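Local coordinates for protein AvrL567-D (Melampsora lini, PDB 2QVT) that is a flax rust avirulence protein whose biochemical function is unknown but which probably acts as a secreted effector that host resistance proteins can recognise, at residues G91-N95 and L96-L100; A114-S118 and G119-R123. All coordinates share one frame; numbering follows the deposited sequence.

In the fold
Both contacts lie on the surface of this all-beta protein, at the edge strand 98-104 of the four-stranded antiparallel sheet. Interaction 1 comes first along the chain: residues 91-95 belong to the connection from strand 81-86, and 96-100 run into and include the start of the edge strand. Interaction 2 follows within the long connection between strands 98-104 and 141-148. Their centres are about 14 Å apart, yet they meet at the strand, where L100 O lies 3.3 Å from A114 CB and 3.3 Å from T121 CG2. The later loop therefore packs back against the strand that the earlier turn opens, so two exposed, irregular surfaces of the avirulence protein share one sheet edge.

Interaction 1 of 2, residues G91-N95 and L96-L100; sequences GPKLN and LARTL
K93 and L96 are joined first by backbone hydrogen bonding: L96 N donates to K93 O over 3.2 Å, with an N-H...O angle of 154°, closing a type I beta turn.

The side-chain hydrogen bonds come from R98. Bends at chi2 (47°) and chi3 (59°) fold its guanidinium back over the turn, where NH2 donates to L96 O at 3.0 Å and makes a weak but nearly straight bond to P92 O at 3.3 Å. K93 O also comes within 2.6 Å of R98 NH2. A single nitrogen thus faces three backbone carbonyls, P92 and K93 near the plane at the edge of the guanidinium, L96 tilted from it. Water 1 donates to both L94 O and L96 O, bridging the two carbonyls.

Van der Waals contact adds to the bonds. L96 CD2 sits 3.7 Å above the centre of the R98 guanidinium, covering one face, while K93 CB meets L96 CB at 4.1 Å.

As for charge, K93 NZ lies 4.4 Å from R98 NH1; the nearby carbonyl oxygens may partly offset this like-charge approach.

From R98 on, the chain joins strand 81-86, R98 bonding through its backbone to I86 and L100 to V84. A type I turn whose carbonyls are gripped by an arginine side chain here leads the connecting loop into the edge strand of an antiparallel sheet.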
# COMPACT_ATOMS: atom_id res chain seq x y z
N GLY A 91 -14.51 10.51 -6.21
CA GLY A 91 -14.81 11.31 -5.03
C GLY A 91 -13.98 12.58 -5.05
O GLY A 91 -13.39 12.91 -6.08
N PRO A 92 -13.94 13.31 -3.92
CA PRO A 92 -13.23 14.60 -3.90
C PRO A 92 -11.68 14.53 -4.01
O PRO A 92 -11.05 13.58 -3.55
CB PRO A 92 -13.67 15.20 -2.55
CG PRO A 92 -13.96 14.06 -1.70
CD PRO A 92 -14.61 13.04 -2.63
N LYS A 93 -11.11 15.56 -4.63
CA LYS A 93 -9.65 15.82 -4.59
C LYS A 93 -8.84 14.61 -5.02
O LYS A 93 -8.12 14.01 -4.23
CB LYS A 93 -9.22 16.37 -3.23
CG LYS A 93 -9.78 17.79 -2.91
CD LYS A 93 -9.89 17.97 -1.40
CE LYS A 93 -11.02 17.08 -0.80
NZ LYS A 93 -10.81 16.63 0.65
N LEU A 94 -8.98 14.30 -6.30
CA LEU A 94 -8.38 13.15 -6.91
C LEU A 94 -6.88 13.28 -7.09
O LEU A 94 -6.20 12.28 -7.31
CB LEU A 94 -9.06 12.86 -8.26
CG LEU A 94 -10.55 12.50 -8.26
CD1 LEU A 94 -10.96 12.14 -9.70
CD2 LEU A 94 -10.84 11.39 -7.33
N ASN A 95 -6.36 14.49 -7.00
CA ASN A 95 -4.92 14.71 -7.14
C ASN A 95 -4.21 14.71 -5.78
O ASN A 95 -3.00 14.89 -5.70
CB ASN A 95 -4.66 16.03 -7.90
CG ASN A 95 -5.03 15.94 -9.39
OD1 ASN A 95 -4.52 15.09 -10.13
ND2 ASN A 95 -5.91 16.82 -9.83
N LEU A 96 -5.01 14.55 -4.72
CA LEU A 96 -4.50 14.48 -3.38
C LEU A 96 -4.38 13.01 -2.91
O LEU A 96 -5.36 12.21 -2.89
CB LEU A 96 -5.37 15.32 -2.44
CG LEU A 96 -5.19 15.08 -0.92
CD1 LEU A 96 -4.03 15.93 -0.34
CD2 LEU A 96 -6.49 15.29 -0.11
N ALA A 97 -3.17 12.70 -2.47
CA ALA A 97 -2.83 11.37 -2.00
C ALA A 97 -3.30 11.25 -0.59
O ALA A 97 -3.26 12.21 0.19
CB ALA A 97 -1.32 11.12 -2.07
N ARG A 98 -3.74 10.06 -0.25
CA ARG A 98 -4.15 9.77 1.11
C ARG A 98 -3.06 8.89 1.67
O ARG A 98 -2.19 8.42 0.97
CB ARG A 98 -5.49 9.02 1.11
CG ARG A 98 -6.74 9.73 1.58
CD ARG A 98 -7.09 11.14 1.07
NE ARG A 98 -7.26 11.40 -0.36
CZ ARG A 98 -8.26 12.11 -0.92
NH1 ARG A 98 -9.27 12.57 -0.22
NH2 ARG A 98 -8.25 12.35 -2.23
N THR A 99 -3.14 8.65 2.96
CA THR A 99 -2.18 7.76 3.58
C THR A 99 -2.82 6.48 4.18
O THR A 99 -3.99 6.52 4.58
CB THR A 99 -1.25 8.55 4.55
OG1 THR A 99 -0.21 7.70 5.00
CG2 THR A 99 -1.99 9.13 5.71
N LEU A 100 -2.10 5.34 4.11
CA LEU A 100 -2.50 4.10 4.83
C LEU A 100 -1.87 3.99 6.25
O LEU A 100 -2.23 3.10 7.06
CB LEU A 100 -2.28 2.80 3.98
CG LEU A 100 -3.14 2.67 2.66
CD1 LEU A 100 -2.70 1.57 1.70
CD2 LEU A 100 -4.66 2.55 2.90
O HOH W 1 -5.59 10.79 -4.90

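Interaction 2 of 2, residues A114-S118 and G119-R123; sequences AHRHS and GATRR
A type I beta turn from S118 to T121 links the two segments, closed by T121 N donating to S118 O at 3.3 Å. Its first residue adds an ST turn: S118 OG accepts a hydrogen bond from A120 N at 3.0 Å. With OG anti to the backbone nitrogen (chi1 165°), the hydroxyl swings forward over the start of the turn, where it also touches A120 CB.

The two arms are tied together by R116. Its NH1 donates to T121 O at 3.0 Å, approaching nearly along the carbonyl bond, although the N-H...O angle of 137° is bent and the oxygen lies tilted from the guanidinium plane. The aliphatic part of R116 runs alongside T121, CG reaching CG2 at 3.7 Å, the two side chains running antiparallel where they touch. T121, the buried residue of the contact, turns its CB toward the first arm and packs against R116, in a surface loop that joins strands 98-104 and 141-148. R123 comes over one face of the R116 guanidinium, its CB 3.5 Å from NH1, and the two guanidinium planes stand close to perpendicular (89°).

Water completes the stitching. Water 2 accepts from H117 N and bonds T121 OG1, 2.7 Å away, whereas water 3 donates to S118 O at 2.6 Å and to T121 O at 2.7 Å. H117 NE2 is hydrogen-bonded to T102 OG1 of the edge strand, and the backbones of H115 and T102 pair, holding the first arm to that strand.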
# COMPACT_ATOMS: atom_id res chain seq x y z
N ALA A 114 0.27 -1.44 7.89
CA ALA A 114 0.69 -0.07 8.10
C ALA A 114 0.27 0.40 9.52
O ALA A 114 -0.82 0.08 10.03
CB ALA A 114 0.12 0.85 7.03
N HIS A 115 1.18 1.15 10.15
CA HIS A 115 0.95 1.76 11.46
C HIS A 115 0.17 3.08 11.29
O HIS A 115 0.62 4.01 10.61
CB HIS A 115 2.31 1.93 12.19
CG HIS A 115 2.19 2.38 13.60
ND1 HIS A 115 3.27 2.83 14.34
CD2 HIS A 115 1.10 2.50 14.41
CE1 HIS A 115 2.85 3.19 15.54
NE2 HIS A 115 1.54 3.00 15.61
N ARG A 116 -1.03 3.13 11.85
CA ARG A 116 -1.91 4.27 11.66
C ARG A 116 -1.71 5.28 12.79
O ARG A 116 -1.63 4.88 13.95
CB ARG A 116 -3.38 3.82 11.57
CG ARG A 116 -3.67 2.79 10.46
CD ARG A 116 -5.17 2.45 10.35
NE ARG A 116 -5.75 2.12 11.65
CZ ARG A 116 -7.03 2.29 12.00
NH1 ARG A 116 -7.93 2.80 11.15
NH2 ARG A 116 -7.43 1.96 13.23
N HIS A 117 -1.64 6.58 12.46
CA HIS A 117 -1.35 7.65 13.43
C HIS A 117 -2.54 8.58 13.65
O HIS A 117 -2.57 9.36 14.62
CB HIS A 117 -0.13 8.48 12.98
CG HIS A 117 1.08 7.64 12.70
ND1 HIS A 117 2.06 7.42 13.64
CD2 HIS A 117 1.44 6.93 11.60
CE1 HIS A 117 2.98 6.62 13.13
NE2 HIS A 117 2.63 6.31 11.89
N SER A 118 -3.51 8.49 12.74
CA SER A 118 -4.75 9.26 12.81
C SER A 118 -5.95 8.33 12.71
O SER A 118 -5.87 7.29 12.06
CB SER A 118 -4.77 10.29 11.68
OG SER A 118 -6.06 10.83 11.49
N GLY A 119 -7.05 8.70 13.37
CA GLY A 119 -8.34 7.98 13.28
C GLY A 119 -8.96 8.11 11.89
O GLY A 119 -9.70 7.23 11.45
N ALA A 120 -8.60 9.19 11.19
CA ALA A 120 -8.97 9.42 9.77
C ALA A 120 -8.32 8.45 8.73
O ALA A 120 -8.80 8.35 7.59
CB ALA A 120 -8.66 10.91 9.38
N THR A 121 -7.23 7.79 9.11
CA THR A 121 -6.55 6.81 8.23
C THR A 121 -7.45 5.59 8.01
O THR A 121 -7.73 4.87 8.93
CB THR A 121 -5.18 6.41 8.84
OG1 THR A 121 -4.40 7.59 9.06
CG2 THR A 121 -4.38 5.47 7.94
N ARG A 122 -7.93 5.38 6.79
CA ARG A 122 -8.68 4.15 6.45
C ARG A 122 -7.84 2.90 6.74
O ARG A 122 -6.66 2.86 6.35
CB ARG A 122 -9.08 4.15 4.96
CG ARG A 122 -9.82 5.41 4.50
CD ARG A 122 -11.27 5.15 4.30
NE ARG A 122 -12.13 6.17 4.92
CZ ARG A 122 -13.19 5.90 5.68
NH1 ARG A 122 -13.57 4.64 5.87
NH2 ARG A 122 -13.90 6.89 6.23
N ARG A 123 -8.44 1.90 7.40
CA ARG A 123 -7.72 0.63 7.59
C ARG A 123 -7.95 -0.37 6.45
O ARG A 123 -7.10 -1.18 6.17
CB ARG A 123 -7.91 0.00 9.01
CG ARG A 123 -9.26 -0.60 9.32
CD ARG A 123 -9.30 -1.35 10.70
NE ARG A 123 -8.74 -2.72 10.67
CZ ARG A 123 -9.35 -3.80 10.15
NH1 ARG A 123 -10.55 -3.70 9.59
NH2 ARG A 123 -8.75 -4.99 10.18
O HOH W 2 -1.79 7.66 9.77
O HOH W 3 -7.49 5.38 11.54